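Local coordinates for Methylcobalamin\: coenzyme M methyltransferase (Methanosarcina mazei, PDB 4AY7), which catalyses the transfer of a methyl group from a methylated corrinoid to coenzyme M, a zinc-dependent step of methanogenesis, at residues 243-248 with 264-269; 287-292 with 320-325. One frame throughout, in Å; residues are numbered along the deposited sequence.

Overall arrangement
Interactions 1 and 2 are two parts of one parallel sheet, the wall of a TIM barrel, with centres about 8 Å apart. Strand 265-267 of interaction 1 is the direct neighbour of strand 287-292 of interaction 2: L266 O probably accepts from V289 N at 2.8 Å, and R287 O probably accepts from L266 N. The two meet again at the zinc ion, where H246 and C248 come from interaction 1 and C325 from interaction 2. There H246 CE1 packs against G324 O at 3.0 Å. Zinc thus lies where the strands run out, the usual place for a TIM-barrel active site, and probably binds the thiol of coenzyme M during methyl transfer.

Interaction 1. Residues 243-248 with 264-269. With ZN (zinc ion), chain C.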
ATOM      1  N   THR A 243      10.581   0.226  -2.901  1.00 19.14           N
ATOM      2  CA  THR A 243       9.147   0.350  -3.156  1.00 18.47           C
ATOM      3  C   THR A 243       8.449  -1.013  -3.309  1.00 17.91           C
ATOM      4  O   THR A 243       9.077  -2.031  -3.672  1.00 17.80           O
ATOM      5  CB  THR A 243       8.867   1.180  -4.406  1.00 18.93           C
ATOM      6  OG1 THR A 243       9.479   0.540  -5.492  1.00 18.82           O
ATOM      7  CG2 THR A 243       9.417   2.629  -4.334  1.00 18.60           C
ATOM      8  N   VAL A 244       7.138  -0.986  -3.119  1.00 17.05           N
ATOM      9  CA  VAL A 244       6.251  -2.129  -3.211  1.00 16.66           C
ATOM     10  C   VAL A 244       4.988  -1.711  -3.968  1.00 16.56           C
ATOM     11  O   VAL A 244       4.405  -0.651  -3.707  1.00 17.14           O
ATOM     12  CB  VAL A 244       5.890  -2.684  -1.794  1.00 16.71           C
ATOM     13  CG1 VAL A 244       4.892  -3.828  -1.862  1.00 16.02           C
ATOM     14  CG2 VAL A 244       7.119  -3.229  -1.079  1.00 16.93           C
ATOM     15  N   LEU A 245       4.536  -2.547  -4.886  1.00 16.53           N
ATOM     16  CA  LEU A 245       3.342  -2.302  -5.666  1.00 16.35           C
ATOM     17  C   LEU A 245       2.272  -3.310  -5.246  1.00 16.60           C
ATOM     18  O   LEU A 245       2.470  -4.521  -5.349  1.00 16.09           O
ATOM     19  CB  LEU A 245       3.639  -2.464  -7.145  1.00 16.75           C
ATOM     20  CG  LEU A 245       2.468  -2.502  -8.064  1.00 16.95           C
ATOM     21  CD1 LEU A 245       1.858  -1.085  -8.030  1.00 17.14           C
ATOM     22  CD2 LEU A 245       2.920  -2.778  -9.479  1.00 17.72           C
ATOM     23  N   HIS A 246       1.133  -2.780  -4.829  1.00 16.64           N
ATOM     24  CA  HIS A 246      -0.004  -3.600  -4.477  1.00 17.65           C
ATOM     25  C   HIS A 246      -1.139  -3.363  -5.438  1.00 18.55           C
ATOM     26  O   HIS A 246      -1.618  -2.197  -5.525  1.00 18.65           O
ATOM     27  CB  HIS A 246      -0.406  -3.314  -3.061  1.00 18.47           C
ATOM     28  CG  HIS A 246      -1.690  -4.007  -2.687  1.00 20.49           C
ATOM     29  ND1 HIS A 246      -1.721  -5.240  -2.220  1.00 20.48           N
ATOM     30  CD2 HIS A 246      -3.018  -3.612  -2.809  1.00 23.05           C
ATOM     31  CE1 HIS A 246      -2.986  -5.671  -2.091  1.00 21.64           C
ATOM     32  NE2 HIS A 246      -3.781  -4.665  -2.380  1.00 24.47           N
ATOM     33  N   ILE A 247      -1.612  -4.382  -6.140  1.00 19.23           N
ATOM     34  CA  ILE A 247      -2.747  -4.189  -7.067  1.00 20.63           C
ATOM     35  C   ILE A 247      -3.738  -5.249  -6.683  1.00 22.48           C
ATOM     36  O   ILE A 247      -3.409  -6.446  -6.665  1.00 21.48           O
ATOM     37  CB  ILE A 247      -2.399  -4.285  -8.570  1.00 20.21           C
ATOM     38  CG1 ILE A 247      -1.475  -3.134  -9.004  1.00 20.11           C
ATOM     39  CG2 ILE A 247      -3.652  -4.250  -9.481  1.00 20.45           C
ATOM     40  CD1 ILE A 247      -1.067  -3.202 -10.503  1.00 20.86           C
ATOM     41  N   CYS A 248      -4.913  -4.790  -6.247  1.00 24.81           N
ATOM     42  CA  CYS A 248      -5.916  -5.678  -5.675  1.00 28.49           C
ATOM     43  C   CYS A 248      -6.472  -6.485  -6.838  1.00 27.79           C
ATOM     44  O   CYS A 248      -6.459  -6.034  -7.981  1.00 29.71           O
ATOM     45  CB  CYS A 248      -7.146  -4.882  -5.142  1.00 31.81           C
ATOM     46  SG  CYS A 248      -6.793  -3.394  -4.206  1.00 39.45           S
ATOM     47  N   GLU A 264      10.746  -3.344  -5.949  1.00 19.85           N
ATOM     48  CA  GLU A 264      11.336  -4.478  -5.254  1.00 19.92           C
ATOM     49  C   GLU A 264      10.333  -5.569  -4.972  1.00 19.01           C
ATOM     50  O   GLU A 264      10.648  -6.745  -5.130  1.00 18.58           O
ATOM     51  CB  GLU A 264      11.951  -4.043  -3.948  1.00 21.31           C
ATOM     52  CG  GLU A 264      13.324  -3.452  -4.124  1.00 23.54           C
ATOM     53  CD  GLU A 264      13.393  -2.065  -4.628  1.00 27.13           C
ATOM     54  OE1 GLU A 264      12.326  -1.439  -4.733  1.00 24.64           O
ATOM     55  OE2 GLU A 264      14.555  -1.613  -4.952  1.00 32.64           O
ATOM     56  N   GLY A 265       9.233  -5.188  -4.395  1.00 18.21           N
ATOM     57  CA  GLY A 265       8.218  -6.142  -4.013  1.00 17.94           C
ATOM     58  C   GLY A 265       6.907  -5.918  -4.699  1.00 17.59           C
ATOM     59  O   GLY A 265       6.503  -4.749  -5.009  1.00 16.84           O
ATOM     60  N   LEU A 266       6.221  -7.031  -4.892  1.00 17.12           N
ATOM     61  CA  LEU A 266       4.855  -7.069  -5.266  1.00 17.33           C
ATOM     62  C   LEU A 266       3.934  -7.658  -4.176  1.00 17.84           C
ATOM     63  O   LEU A 266       4.145  -8.713  -3.633  1.00 18.46           O
ATOM     64  CB  LEU A 266       4.658  -7.822  -6.579  1.00 17.22           C
ATOM     65  CG  LEU A 266       5.487  -7.377  -7.736  1.00 17.64           C
ATOM     66  CD1 LEU A 266       5.203  -8.326  -8.879  1.00 18.34           C
ATOM     67  CD2 LEU A 266       5.161  -5.940  -8.134  1.00 17.07           C
ATOM     68  N   SER A 267       2.906  -6.897  -3.823  1.00 18.69           N
ATOM     69  CA  SER A 267       1.938  -7.291  -2.749  1.00 19.24           C
ATOM     70  C   SER A 267       0.720  -7.742  -3.471  1.00 20.14           C
ATOM     71  O   SER A 267       0.097  -6.959  -4.223  1.00 21.91           O
ATOM     72  CB  SER A 267       1.644  -6.140  -1.839  1.00 19.74           C
ATOM     73  OG  SER A 267       0.501  -6.355  -1.031  1.00 20.50           O
ATOM     74  N   VAL A 268       0.297  -8.967  -3.164  1.00 21.22           N
ATOM     75  CA  VAL A 268      -0.773  -9.623  -3.869  1.00 23.53           C
ATOM     76  C   VAL A 268      -1.780 -10.292  -2.889  1.00 23.96           C
ATOM     77  O   VAL A 268      -1.444 -10.613  -1.765  1.00 22.82           O
ATOM     78  CB  VAL A 268      -0.281 -10.796  -4.726  1.00 24.20           C
ATOM     79  CG1 VAL A 268       0.600 -10.261  -5.837  1.00 24.86           C
ATOM     80  CG2 VAL A 268       0.471 -11.826  -3.846  1.00 24.23           C
ATOM     81  N   GLU A 269      -2.986 -10.435  -3.382  1.00 25.78           N
ATOM     82  CA  GLU A 269      -4.058 -11.046  -2.632  1.00 30.80           C
ATOM     83  C   GLU A 269      -4.004 -12.537  -2.812  1.00 28.84           C
ATOM     84  O   GLU A 269      -3.497 -13.063  -3.786  1.00 26.20           O
ATOM     85  CB  GLU A 269      -5.402 -10.566  -3.179  1.00 33.77           C
ATOM     86  CG  GLU A 269      -5.805  -9.182  -2.748  1.00 39.77           C
ATOM     87  CD  GLU A 269      -7.321  -8.979  -2.865  1.00 45.38           C
ATOM     88  OE1 GLU A 269      -7.763  -8.616  -3.980  1.00 40.85           O
ATOM     89  OE2 GLU A 269      -8.048  -9.186  -1.833  1.00 54.75           O
TER
HETATM   90 ZN    ZN C 500      -5.984  -4.976  -2.581  1.00 46.90          ZN
HETATM   91  O   HOH W   1      -4.073  -9.070  -5.979  1.00 24.60           O
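S267 buries the most surface here, and its main partner is the imidazole of H246. H246 ND1 donates to S267 OG over 2.8 Å, with the hydroxyl 17° out of the ring plane and S267 CB at the ring edge. Chi1 of 173° and chi2 of 87° together turn the H246 ring so that NE2 binds the zinc ion at 2.2 Å. S267 is thus a second-shell residue that fixes the rotation of a zinc ligand. C248, just beyond the strand, adds SG at 2.4 Å from zinc. L245 is gripped through its backbone: its N donates to G265 O (3.0 Å) and its O accepts from S267 N (2.9 Å). On the sheet face away from H246 and S267, L245 CB packs on L266 CD2 at 3.9 Å, both side chains leaning along the same face. At the start, T243 N bonds to E264 OE1, met from above the carboxylate plane, while T243 O accepts from G265 N. A water joins I247 O to E269 N past the pairing. The contact pairs the two strands of a beta-alpha-beta unit, linked by helix 252-259, in the TIM barrel, with metal ligands where the first strand runs out.

Interaction 2. Residues 287-292 with 320-325; sequences RLVGNV and VLAPGC. With ZN (zinc ion), chain C.
V320 pairs with the start of strand 287-292 through both its backbone polar atoms: V320 N donates weakly to L288 O (3.3 Å), and V320 O receives G290 N at 3.0 Å. Its CG1 lies beside V289 CG1 at 3.9 Å. L321 projects from the other face, where CD1 rests 3.7 Å from G290 O. The next residue returns to the valine side: with V289 chi1 at 179°, V289 CG1 follows the strand onward and meets A322 CB at 3.8 Å. A322 N reaches G290 O at 2.9 Å, next to the cis peptide that joins G290 to N291. P323 O accepts from a water that also donates to V289 O, bridging the strands. G324, the first residue beyond the strand, closes the pairing with a short bond of 2.7 Å from its N to V292 O; next, C325 SG binds the zinc ion at 2.5 Å, completing the site with H246 and C248. Strand 320-323 is the last in the order of the parallel sheet; V320 packs on L19, A22 and L23 of helix 15-24, P323 lies against S294 and L298 of helix 294-298, and strand 287-292 is flanked on its other side by strand 265-267.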
ATOM      1  N   ARG A 287      10.213  -9.568  -5.613  1.00 17.60           N
ATOM      2  CA  ARG A 287       9.861 -10.408  -4.487  1.00 18.00           C
ATOM      3  C   ARG A 287       8.392 -10.342  -4.216  1.00 17.52           C
ATOM      4  O   ARG A 287       7.690  -9.426  -4.691  1.00 17.67           O
ATOM      5  CB  ARG A 287      10.645  -9.987  -3.265  1.00 18.14           C
ATOM      6  CG  ARG A 287      11.958 -10.697  -3.040  1.00 18.62           C
ATOM      7  CD  ARG A 287      12.902 -10.556  -4.233  1.00 19.45           C
ATOM      8  NE  ARG A 287      13.212  -9.185  -4.569  1.00 19.27           N
ATOM      9  CZ  ARG A 287      13.617  -8.742  -5.754  1.00 20.88           C
ATOM     10  NH1 ARG A 287      13.893  -9.556  -6.758  1.00 22.63           N
ATOM     11  NH2 ARG A 287      13.841  -7.449  -5.956  1.00 20.63           N
ATOM     12  N   LEU A 288       7.878 -11.294  -3.449  1.00 17.56           N
ATOM     13  CA  LEU A 288       6.429 -11.422  -3.222  1.00 17.56           C
ATOM     14  C   LEU A 288       6.050 -11.196  -1.755  1.00 17.53           C
ATOM     15  O   LEU A 288       6.679 -11.724  -0.823  1.00 17.44           O
ATOM     16  CB  LEU A 288       5.895 -12.749  -3.737  1.00 17.88           C
ATOM     17  CG  LEU A 288       4.393 -12.896  -3.964  1.00 18.22           C
ATOM     18  CD1 LEU A 288       3.887 -11.947  -5.038  1.00 18.96           C
ATOM     19  CD2 LEU A 288       3.990 -14.360  -4.262  1.00 19.19           C
ATOM     20  N   VAL A 289       5.089 -10.305  -1.553  1.00 17.84           N
ATOM     21  CA  VAL A 289       4.646  -9.900  -0.239  1.00 17.57           C
ATOM     22  C   VAL A 289       3.186 -10.325  -0.127  1.00 18.31           C
ATOM     23  O   VAL A 289       2.387 -10.080  -1.007  1.00 17.99           O
ATOM     24  CB  VAL A 289       4.735  -8.394  -0.038  1.00 17.65           C
ATOM     25  CG1 VAL A 289       4.220  -8.030   1.360  1.00 18.17           C
ATOM     26  CG2 VAL A 289       6.180  -7.860  -0.334  1.00 16.98           C
ATOM     27  N   GLY A 290       2.848 -10.958   0.983  1.00 18.68           N
ATOM     28  CA  GLY A 290       1.457 -11.424   1.181  1.00 18.50           C
ATOM     29  C   GLY A 290       1.403 -12.704   1.969  1.00 18.66           C
ATOM     30  O   GLY A 290       2.318 -12.955   2.717  1.00 18.41           O
ATOM     31  N   ASN A 291       0.360 -13.531   1.820  1.00 19.35           N
ATOM     32  CA  ASN A 291      -0.824 -13.295   0.974  1.00 20.35           C
ATOM     33  C   ASN A 291      -2.129 -13.675   1.695  1.00 21.26           C
ATOM     34  O   ASN A 291      -3.074 -14.222   1.070  1.00 22.39           O
ATOM     35  CB  ASN A 291      -0.711 -14.124  -0.294  1.00 21.38           C
ATOM     36  CG  ASN A 291      -0.600 -15.601  -0.001  1.00 23.11           C
ATOM     37  OD1 ASN A 291      -0.512 -15.989   1.162  1.00 23.44           O
ATOM     38  ND2 ASN A 291      -0.575 -16.418  -1.036  1.00 22.74           N
ATOM     39  N   VAL A 292      -2.169 -13.466   3.009  1.00 20.36           N
ATOM     40  CA  VAL A 292      -3.195 -14.091   3.784  1.00 20.63           C
ATOM     41  C   VAL A 292      -4.475 -13.247   3.592  1.00 20.64           C
ATOM     42  O   VAL A 292      -4.451 -11.999   3.718  1.00 21.50           O
ATOM     43  CB  VAL A 292      -2.786 -14.308   5.291  1.00 20.54           C
ATOM     44  CG1 VAL A 292      -3.960 -14.994   6.047  1.00 21.66           C
ATOM     45  CG2 VAL A 292      -1.490 -15.154   5.409  1.00 20.92           C
ATOM     46  N   VAL A 320       7.988 -11.712   2.220  1.00 17.82           N
ATOM     47  CA  VAL A 320       7.520 -10.934   3.359  1.00 17.44           C
ATOM     48  C   VAL A 320       6.096 -11.411   3.686  1.00 17.82           C
ATOM     49  O   VAL A 320       5.198 -11.345   2.814  1.00 17.90           O
ATOM     50  CB  VAL A 320       7.475  -9.424   3.108  1.00 17.19           C
ATOM     51  CG1 VAL A 320       6.743  -8.722   4.272  1.00 16.78           C
ATOM     52  CG2 VAL A 320       8.911  -8.833   2.885  1.00 17.03           C
ATOM     53  N   LEU A 321       5.927 -11.981   4.864  1.00 17.34           N
ATOM     54  CA  LEU A 321       4.601 -12.541   5.240  1.00 17.32           C
ATOM     55  C   LEU A 321       3.719 -11.375   5.654  1.00 17.44           C
ATOM     56  O   LEU A 321       4.110 -10.538   6.513  1.00 17.69           O
ATOM     57  CB  LEU A 321       4.711 -13.515   6.364  1.00 17.27           C
ATOM     58  CG  LEU A 321       3.448 -14.145   6.958  1.00 17.29           C
ATOM     59  CD1 LEU A 321       2.749 -14.896   5.842  1.00 17.27           C
ATOM     60  CD2 LEU A 321       3.643 -15.005   8.213  1.00 17.55           C
ATOM     61  N   ALA A 322       2.538 -11.310   5.050  1.00 17.49           N
ATOM     62  CA  ALA A 322       1.653 -10.130   5.258  1.00 17.60           C
ATOM     63  C   ALA A 322       0.221 -10.434   4.854  1.00 18.09           C
ATOM     64  O   ALA A 322      -0.010 -11.370   4.118  1.00 17.46           O
ATOM     65  CB  ALA A 322       2.188  -8.917   4.456  1.00 17.50           C
ATOM     66  N   PRO A 323      -0.757  -9.554   5.271  1.00 19.06           N
ATOM     67  CA  PRO A 323      -2.114  -9.642   4.762  1.00 18.93           C
ATOM     68  C   PRO A 323      -2.104  -9.465   3.227  1.00 19.14           C
ATOM     69  O   PRO A 323      -1.304  -8.698   2.689  1.00 18.78           O
ATOM     70  CB  PRO A 323      -2.821  -8.479   5.460  1.00 19.82           C
ATOM     71  CG  PRO A 323      -2.008  -8.260   6.711  1.00 20.34           C
ATOM     72  CD  PRO A 323      -0.609  -8.496   6.286  1.00 19.75           C
ATOM     73  N   GLY A 324      -3.053 -10.067   2.546  1.00 20.07           N
ATOM     74  CA  GLY A 324      -3.169  -9.881   1.143  1.00 22.53           C
ATOM     75  C   GLY A 324      -3.663  -8.498   0.717  1.00 23.80           C
ATOM     76  O   GLY A 324      -3.355  -8.054  -0.345  1.00 25.76           O
ATOM     77  N   CYS A 325      -4.474  -7.841   1.527  1.00 26.46           N
ATOM     78  CA  CYS A 325      -5.040  -6.542   1.184  1.00 27.42           C
ATOM     79  C   CYS A 325      -5.025  -5.738   2.482  1.00 25.17           C
ATOM     80  O   CYS A 325      -4.455  -6.189   3.474  1.00 21.96           O
ATOM     81  CB  CYS A 325      -6.453  -6.674   0.582  1.00 30.72           C
ATOM     82  SG  CYS A 325      -6.880  -5.113  -0.217  1.00 40.53           S
TER
HETATM   83 ZN    ZN C 500      -5.984  -4.976  -2.581  1.00 46.90          ZN
HETATM   84  O   HOH W   2       0.136  -8.238   0.438  1.00 29.04           O